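Local coordinates for hypothetical protein (PDB 1U5K), which is probably involved in DNA repair and in recombination by the RecF pathway, and carries a zinc ion, at residues Asp114-Ala117 and Ala118-Gly122; Val132-Val135 and Met136-Leu140; Arg196-Arg199 and Ala200-Gln204. One frame throughout, in Å; residues are numbered along the deposited sequence.

Contact 1: residues Asp114-Ala117 and Ala118-Gly122; sequences DLFA and ASLRG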
loop_
_atom_site.group_PDB
_atom_site.type_symbol
_atom_site.label_atom_id
_atom_site.label_comp_id
_atom_site.label_asym_id
_atom_site.label_seq_id
_atom_site.Cartn_x
_atom_site.Cartn_y
_atom_site.Cartn_z
ATOM N N ASP A 114 14.710 -12.259 -16.736
ATOM C CA ASP A 114 14.244 -13.459 -17.432
ATOM C C ASP A 114 13.296 -14.292 -16.571
ATOM O O ASP A 114 12.282 -14.812 -17.045
ATOM C CB ASP A 114 15.425 -14.353 -17.797
ATOM C CG ASP A 114 16.215 -13.827 -18.976
ATOM O OD1 ASP A 114 15.664 -13.080 -19.819
ATOM O OD2 ASP A 114 17.408 -14.151 -19.106
ATOM N N LEU A 115 13.666 -14.431 -15.303
ATOM C CA LEU A 115 12.829 -15.094 -14.318
ATOM C C LEU A 115 11.521 -14.352 -14.096
ATOM O O LEU A 115 10.469 -14.983 -13.946
ATOM C CB LEU A 115 13.542 -15.219 -12.979
ATOM C CG LEU A 115 13.568 -16.501 -12.151
ATOM C CD1 LEU A 115 13.325 -16.131 -10.703
ATOM C CD2 LEU A 115 12.705 -17.686 -12.565
ATOM N N PHE A 116 11.579 -13.025 -13.993
ATOM C CA PHE A 116 10.341 -12.252 -13.886
ATOM C C PHE A 116 9.387 -12.450 -15.073
ATOM O O PHE A 116 8.187 -12.686 -14.910
ATOM C CB PHE A 116 10.641 -10.769 -13.670
ATOM C CG PHE A 116 9.414 -9.925 -13.642
ATOM C CD1 PHE A 116 8.610 -9.910 -12.512
ATOM C CD2 PHE A 116 9.057 -9.174 -14.736
ATOM C CE1 PHE A 116 7.447 -9.169 -12.497
ATOM C CE2 PHE A 116 7.909 -8.425 -14.721
ATOM C CZ PHE A 116 7.101 -8.423 -13.605
ATOM N N ALA A 117 9.918 -12.351 -16.283
ATOM C CA ALA A 117 9.129 -12.529 -17.496
ATOM C C ALA A 117 8.485 -13.916 -17.510
ATOM O O ALA A 117 7.292 -14.053 -17.815
ATOM C CB ALA A 117 9.987 -12.302 -18.738
ATOM N N ALA A 118 9.234 -14.925 -17.075
ATOM C CA ALA A 118 8.712 -16.297 -17.041
ATOM C C ALA A 118 7.585 -16.421 -16.025
ATOM O O ALA A 118 6.634 -17.165 -16.226
ATOM C CB ALA A 118 9.825 -17.290 -16.716
ATOM N N SER A 119 7.684 -15.669 -14.930
ATOM C CA SER A 119 6.654 -15.665 -13.905
ATOM C C SER A 119 5.345 -15.171 -14.486
ATOM O O SER A 119 4.301 -15.749 -14.207
ATOM C CB SER A 119 7.095 -14.889 -12.647
ATOM O OG SER A 119 6.827 -13.510 -12.741
ATOM N N LEU A 120 5.388 -14.115 -15.286
ATOM C CA LEU A 120 4.202 -13.612 -15.959
ATOM C C LEU A 120 3.618 -14.592 -16.984
ATOM O O LEU A 120 2.410 -14.767 -17.048
ATOM C CB LEU A 120 4.486 -12.274 -16.636
ATOM C CG LEU A 120 4.841 -11.093 -15.732
ATOM C CD1 LEU A 120 4.837 -9.815 -16.546
ATOM C CD2 LEU A 120 3.985 -10.963 -14.492
ATOM N N ARG A 121 4.459 -15.213 -17.799
ATOM C CA ARG A 121 4.031 -16.295 -18.679
ATOM C C ARG A 121 3.342 -17.414 -17.907
ATOM O O ARG A 121 2.242 -17.815 -18.260
ATOM C CB ARG A 121 5.236 -16.835 -19.455
ATOM C CG ARG A 121 5.616 -15.861 -20.554
ATOM C CD ARG A 121 6.582 -16.381 -21.600
ATOM N NE ARG A 121 7.701 -17.154 -21.090
ATOM C CZ ARG A 121 8.864 -16.641 -20.715
ATOM N NH1 ARG A 121 9.077 -15.327 -20.684
ATOM N NH2 ARG A 121 9.807 -17.470 -20.308
ATOM N N GLY A 122 3.973 -17.913 -16.848
ATOM C CA GLY A 122 3.365 -18.902 -15.976
ATOM C C GLY A 122 2.019 -18.531 -15.392
ATOM O O GLY A 122 1.111 -19.363 -15.353
HETATM O O HOH W 1 11.810 -15.324 -19.700
#

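Contact 2: residues Val132-Val135 and Met136-Leu140; sequences VALV and MSYKL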
loop_
_atom_site.group_PDB
_atom_site.type_symbol
_atom_site.label_atom_id
_atom_site.label_comp_id
_atom_site.label_asym_id
_atom_site.label_seq_id
_atom_site.Cartn_x
_atom_site.Cartn_y
_atom_site.Cartn_z
ATOM N N VAL A 132 2.453 -20.729 -9.262
ATOM C CA VAL A 132 3.495 -20.074 -10.054
ATOM C C VAL A 132 4.084 -18.915 -9.242
ATOM O O VAL A 132 5.302 -18.770 -9.132
ATOM C CB VAL A 132 2.968 -19.595 -11.415
ATOM C CG1 VAL A 132 4.031 -18.895 -12.237
ATOM C CG2 VAL A 132 2.434 -20.769 -12.248
ATOM N N ALA A 133 3.220 -18.095 -8.658
ATOM C CA ALA A 133 3.690 -16.911 -7.942
ATOM C C ALA A 133 4.480 -17.262 -6.688
ATOM O O ALA A 133 5.504 -16.629 -6.440
ATOM C CB ALA A 133 2.528 -15.974 -7.618
ATOM N N LEU A 134 4.047 -18.260 -5.920
ATOM C CA LEU A 134 4.814 -18.760 -4.790
ATOM C C LEU A 134 6.213 -19.181 -5.209
ATOM O O LEU A 134 7.222 -18.752 -4.647
ATOM C CB LEU A 134 4.125 -19.893 -4.027
ATOM C CG LEU A 134 3.230 -19.413 -2.901
ATOM C CD1 LEU A 134 2.417 -20.575 -2.392
ATOM C CD2 LEU A 134 3.961 -18.668 -1.771
ATOM N N VAL A 135 6.268 -20.006 -6.243
ATOM C CA VAL A 135 7.520 -20.575 -6.706
ATOM C C VAL A 135 8.475 -19.499 -7.203
ATOM O O VAL A 135 9.644 -19.500 -6.842
ATOM C CB VAL A 135 7.278 -21.648 -7.781
ATOM C CG1 VAL A 135 8.565 -22.023 -8.467
ATOM C CG2 VAL A 135 6.639 -22.843 -7.127
ATOM N N MET A 136 7.945 -18.566 -7.985
ATOM C CA MET A 136 8.731 -17.552 -8.660
ATOM C C MET A 136 9.191 -16.495 -7.662
ATOM O O MET A 136 10.333 -16.045 -7.700
ATOM C CB MET A 136 7.907 -16.928 -9.789
ATOM C CG MET A 136 7.593 -17.939 -10.896
ATOM S SD MET A 136 9.058 -18.571 -11.687
ATOM C CE MET A 136 9.380 -17.345 -12.738
ATOM N N SER A 137 8.316 -16.133 -6.735
ATOM C CA SER A 137 8.702 -15.182 -5.706
ATOM C C SER A 137 9.850 -15.709 -4.821
ATOM O O SER A 137 10.854 -15.010 -4.594
ATOM C CB SER A 137 7.421 -14.628 -5.050
ATOM O OG SER A 137 6.976 -15.560 -4.088
ATOM N N TYR A 138 9.807 -16.978 -4.422
ATOM C CA TYR A 138 10.901 -17.577 -3.660
ATOM C C TYR A 138 12.178 -17.708 -4.490
ATOM O O TYR A 138 13.283 -17.398 -4.025
ATOM C CB TYR A 138 10.494 -18.922 -3.046
ATOM C CG TYR A 138 9.830 -18.860 -1.702
ATOM C CD1 TYR A 138 8.480 -18.572 -1.595
ATOM C CD2 TYR A 138 10.551 -19.071 -0.516
ATOM C CE1 TYR A 138 7.881 -18.497 -0.356
ATOM C CE2 TYR A 138 9.945 -19.042 0.727
ATOM C CZ TYR A 138 8.599 -18.742 0.803
ATOM O OH TYR A 138 7.924 -18.691 2.002
ATOM N N LYS A 139 12.020 -18.087 -5.751
ATOM C CA LYS A 139 13.155 -18.152 -6.650
ATOM C C LYS A 139 13.867 -16.823 -6.821
ATOM O O LYS A 139 15.091 -16.782 -6.854
ATOM C CB LYS A 139 12.780 -18.716 -8.021
ATOM C CG LYS A 139 13.980 -19.160 -8.828
ATOM C CD LYS A 139 14.463 -20.572 -8.520
ATOM C CE LYS A 139 15.705 -20.897 -9.342
ATOM N NZ LYS A 139 16.508 -22.001 -8.780
ATOM N N LEU A 140 13.107 -15.736 -6.915
ATOM C CA LEU A 140 13.712 -14.422 -7.055
ATOM C C LEU A 140 14.535 -14.037 -5.825
ATOM O O LEU A 140 15.442 -13.231 -5.942
ATOM C CB LEU A 140 12.667 -13.341 -7.336
ATOM C CG LEU A 140 12.023 -13.339 -8.716
ATOM C CD1 LEU A 140 10.634 -12.689 -8.776
ATOM C CD2 LEU A 140 12.962 -12.748 -9.749
#

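Contact 3: residues Arg196-Arg199 and Ala200-Gln204; sequences RTVR and ASFEQ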
loop_
_atom_site.group_PDB
_atom_site.type_symbol
_atom_site.label_atom_id
_atom_site.label_comp_id
_atom_site.label_asym_id
_atom_site.label_seq_id
_atom_site.Cartn_x
_atom_site.Cartn_y
_atom_site.Cartn_z
ATOM N N ARG A 196 16.132 -25.205 -6.358
ATOM C CA ARG A 196 15.405 -26.042 -7.299
ATOM C C ARG A 196 14.987 -25.263 -8.535
ATOM O O ARG A 196 14.601 -24.091 -8.442
ATOM C CB ARG A 196 14.115 -26.504 -6.646
ATOM C CG ARG A 196 13.833 -27.968 -6.759
ATOM C CD ARG A 196 12.748 -28.361 -5.776
ATOM N NE ARG A 196 13.263 -29.360 -4.858
ATOM C CZ ARG A 196 12.612 -29.789 -3.796
ATOM N NH1 ARG A 196 11.432 -29.274 -3.497
ATOM N NH2 ARG A 196 13.163 -30.728 -3.045
ATOM N N THR A 197 15.040 -25.921 -9.687
ATOM C CA THR A 197 14.518 -25.298 -10.896
ATOM C C THR A 197 13.030 -25.010 -10.727
ATOM O O THR A 197 12.315 -25.717 -10.017
ATOM C CB THR A 197 14.744 -26.181 -12.139
ATOM O OG1 THR A 197 13.990 -27.385 -11.981
ATOM C CG2 THR A 197 16.189 -26.612 -12.261
ATOM N N VAL A 198 12.545 -23.964 -11.386
ATOM C CA VAL A 198 11.122 -23.669 -11.313
ATOM C C VAL A 198 10.278 -24.765 -11.973
ATOM O O VAL A 198 9.193 -25.120 -11.519
ATOM C CB VAL A 198 10.785 -22.233 -11.790
ATOM C CG1 VAL A 198 11.616 -21.197 -11.045
ATOM C CG2 VAL A 198 10.968 -22.044 -13.273
ATOM N N ARG A 199 10.799 -25.365 -13.036
ATOM C CA ARG A 199 10.113 -26.513 -13.612
ATOM C C ARG A 199 9.892 -27.639 -12.610
ATOM O O ARG A 199 8.770 -28.085 -12.412
ATOM C CB ARG A 199 10.900 -27.032 -14.806
ATOM C CG ARG A 199 10.154 -28.091 -15.582
ATOM C CD ARG A 199 10.709 -28.105 -16.971
ATOM N NE ARG A 199 10.145 -29.219 -17.706
ATOM C CZ ARG A 199 10.535 -29.538 -18.929
ATOM N NH1 ARG A 199 11.468 -28.822 -19.541
ATOM N NH2 ARG A 199 9.944 -30.557 -19.530
ATOM N N ALA A 200 10.939 -28.053 -11.912
ATOM C CA ALA A 200 10.834 -29.033 -10.836
ATOM C C ALA A 200 9.813 -28.658 -9.766
ATOM O O ALA A 200 8.990 -29.485 -9.377
ATOM C CB ALA A 200 12.203 -29.262 -10.205
ATOM N N SER A 201 9.825 -27.414 -9.297
ATOM C CA SER A 201 8.858 -26.968 -8.299
ATOM C C SER A 201 7.404 -26.951 -8.761
ATOM O O SER A 201 6.509 -27.269 -7.982
ATOM C CB SER A 201 9.248 -25.586 -7.772
ATOM O OG SER A 201 10.381 -25.688 -6.936
ATOM N N PHE A 202 7.167 -26.583 -10.015
ATOM C CA PHE A 202 5.823 -26.574 -10.589
ATOM C C PHE A 202 5.193 -27.963 -10.556
ATOM O O PHE A 202 3.969 -28.097 -10.549
ATOM C CB PHE A 202 5.810 -26.107 -12.049
ATOM C CG PHE A 202 6.066 -24.644 -12.271
ATOM C CD1 PHE A 202 6.282 -24.194 -13.562
ATOM C CD2 PHE A 202 6.115 -23.720 -11.237
ATOM C CE1 PHE A 202 6.538 -22.860 -13.829
ATOM C CE2 PHE A 202 6.362 -22.389 -11.495
ATOM C CZ PHE A 202 6.557 -21.937 -12.788
ATOM N N GLU A 203 6.029 -28.994 -10.559
ATOM C CA GLU A 203 5.553 -30.372 -10.557
ATOM C C GLU A 203 5.204 -30.835 -9.145
ATOM O O GLU A 203 4.462 -31.797 -8.969
ATOM C CB GLU A 203 6.565 -31.272 -11.279
ATOM C CG GLU A 203 7.424 -32.097 -10.330
ATOM C CD GLU A 203 8.870 -32.298 -10.758
ATOM O OE1 GLU A 203 9.154 -32.406 -11.979
ATOM O OE2 GLU A 203 9.712 -32.365 -9.828
ATOM N N GLN A 204 5.681 -30.133 -8.119
ATOM C CA GLN A 204 5.372 -30.500 -6.743
ATOM C C GLN A 204 4.593 -29.454 -5.964
ATOM O O GLN A 204 5.095 -28.976 -4.943
ATOM C CB GLN A 204 6.671 -30.765 -5.976
ATOM C CG GLN A 204 7.695 -31.617 -6.705
ATOM C CD GLN A 204 8.394 -32.633 -5.813
ATOM O OE1 GLN A 204 8.066 -32.775 -4.630
ATOM N NE2 GLN A 204 9.353 -33.357 -6.386
HETATM O O HOH W 2 11.980 -23.735 -7.511
HETATM O O HOH W 3 9.559 -27.375 -4.729
#

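Contact 1: residues Asp114-Ala117 and Ala118-Gly122
A chi1 of 176° sends the Phe116 ring along the helix toward Leu120, whose CG is turned beside its backbone N (chi1 -64°), and the two side chains, one helical turn apart, are swung onto each other. Leu120 CG lies over one face of the phenyl ring, and Leu120 CD1 comes within 3.8 Å of ring atom CE2 of Phe116. The carbonyl oxygen of Phe116 accepts two bonds. Leu120 N donates to Phe116 O at 3.2 Å, the ordinary helical bond, while Ser119 OG reaches the same Phe116 O at 2.7 Å, in the carbonyl plane and on a lone pair. That second bond depends on the serine hydroxyl sitting between its backbone N and carbonyl carbon (chi1 86°), and it satisfies a buried polar group within the helix itself. On the exposed side, Arg121 folds back along the turn through a bend at chi3, so that NH1 comes to 3.7 Å from Ala117 CB. A water in the plane of the guanidinium accepts from Arg121 NH1 at 2.9 Å and donates to Asp114 O at 2.7 Å, linking a carbonyl to a side chain seven residues later. The phenyl ring packs on Ile11 and Ile13 of strand 5-17 and on Met95 and Ala99 of helix 86-102. Cutting Phe116 back to an alanine is likely to leave a gap between Leu120, that strand and that helix. Leu120 also meets Ile11, and Leu115 turns to helix 129-141, so the contact lies where the C-terminal helices pack on strand 5-17 of the N-terminal OB-fold domain.

Contact 2: residues Val132-Val135 and Met136-Leu140
Val132 and Met136 lie side by side and point the same way, as do Leu134 and Tyr138, so two pairs, each spaced by one turn, extend from different faces of the helix. In the first pair CG1 of Val132 stands 3.9 Å from CG of Met136. The methionine chain leaves beside its backbone N (chi1 -66°) and bends again at chi2 and chi3, which leads the sulfur away from the valine; the first of these torsions also lays CG against the carbonyl of the preceding turn, 3.0 Å from Val132 O. That carbonyl accepts the backbone bond from Met136 N at 2.9 Å.

The second pair is looser: CD2 of Leu134 approaches CE1 of Tyr138 to 4.2 Å. Here the backbone meets the ring at its edge, for Leu134 O lies in the plane of the phenol, 3.3 Å from Tyr138 CD1, while also accepting from Tyr138 N. The far end of the tyrosine is fixed from outside, OH bonding to Leu214 O and the ring meeting Phe189 edge to face. Between the two pairs, Ser137 turns its hydroxyl back over the preceding turn, where OG is 3.0 Å from Ala133 O and 3.2 Å from Leu134 O; its proton may go to either. Beyond them, the amine of Lys139 bonds to the carbonyls of Val194 and Arg196.

Nearly every side chain here is buried, with helices 86-102, 110-125, 198-203 and 211-225 all contributing neighbours. Such covering on several sides is characteristic of a central helix of a helical bundle, the part that helix 129-141 plays in the helical region of RecO.

Contact 3: residues Arg196-Arg199 and Ala200-Gln204
Thr197 and Ala200 meet in an N-cap: the threonine hydroxyl receives the amide of the residue three positions on, Ala200 N to Thr197 OG1 at 3.1 Å with an N-H...O angle of 158°, and so closes the start of the short helix 198-203. OG1 can do this because it stands between the threonine's backbone N and carbonyl carbon (chi1 64°). The same oxygen lies close to the methyl group of Ala200. One residue further, the first full turn is made by Ser201 N donating to Thr197 O.

Phe202 covers the next carbonyl. Its N donates to Val198 O, and its ring is laid against that same oxygen, which sits 3.2 Å above the ring plane and offset toward the rim. The next i to i+4 bond, Glu203 N to Arg199 O, is weak.

Around this turn, Arg196 runs outside the helix start, its CG 4.0 Å from Ala200 CB. Two waters tie it to the buried Ser201: one bonds to Ser201 OG and lies 2.8 Å from Arg196 O, to which it may donate, and the other accepts from Arg196 NH1. The guanidinium is held further out by a salt bridge from NH2 to Asp188. Val198, Ser201 and Phe202 pack on helix 129-141, and Trp131 NE1 donates to Ser201 O, so this surface helix rests on the bundle along one side. The second water lies in the guanidinium plane of Arg196, at the edge of the group, and is 2.9 Å from Ser201 OG.

The three contacts come in series along the chain, on helices 110-125, 129-141 and 198-203, all in the C-terminal part of RecO and away from the zinc site. Contact 2 lies in the middle, its centre about 10 Å from the centres of both others, whereas contacts 1 and 3 are about 14 Å apart. Met136 bridges both sides: its SD packs on Val198 CG1, and its methyl end turns to Leu115 and Ser119. Val135 touches Ser201 and Phe202. Contacts 1 and 3 meet directly where Leu115 CD2 lies 4.0 Å from Val198 CG1. The helical region thus packs around helix 129-141, with contact 1 where it meets strand 5-17 of the OB-fold domain and contact 3 at the surface.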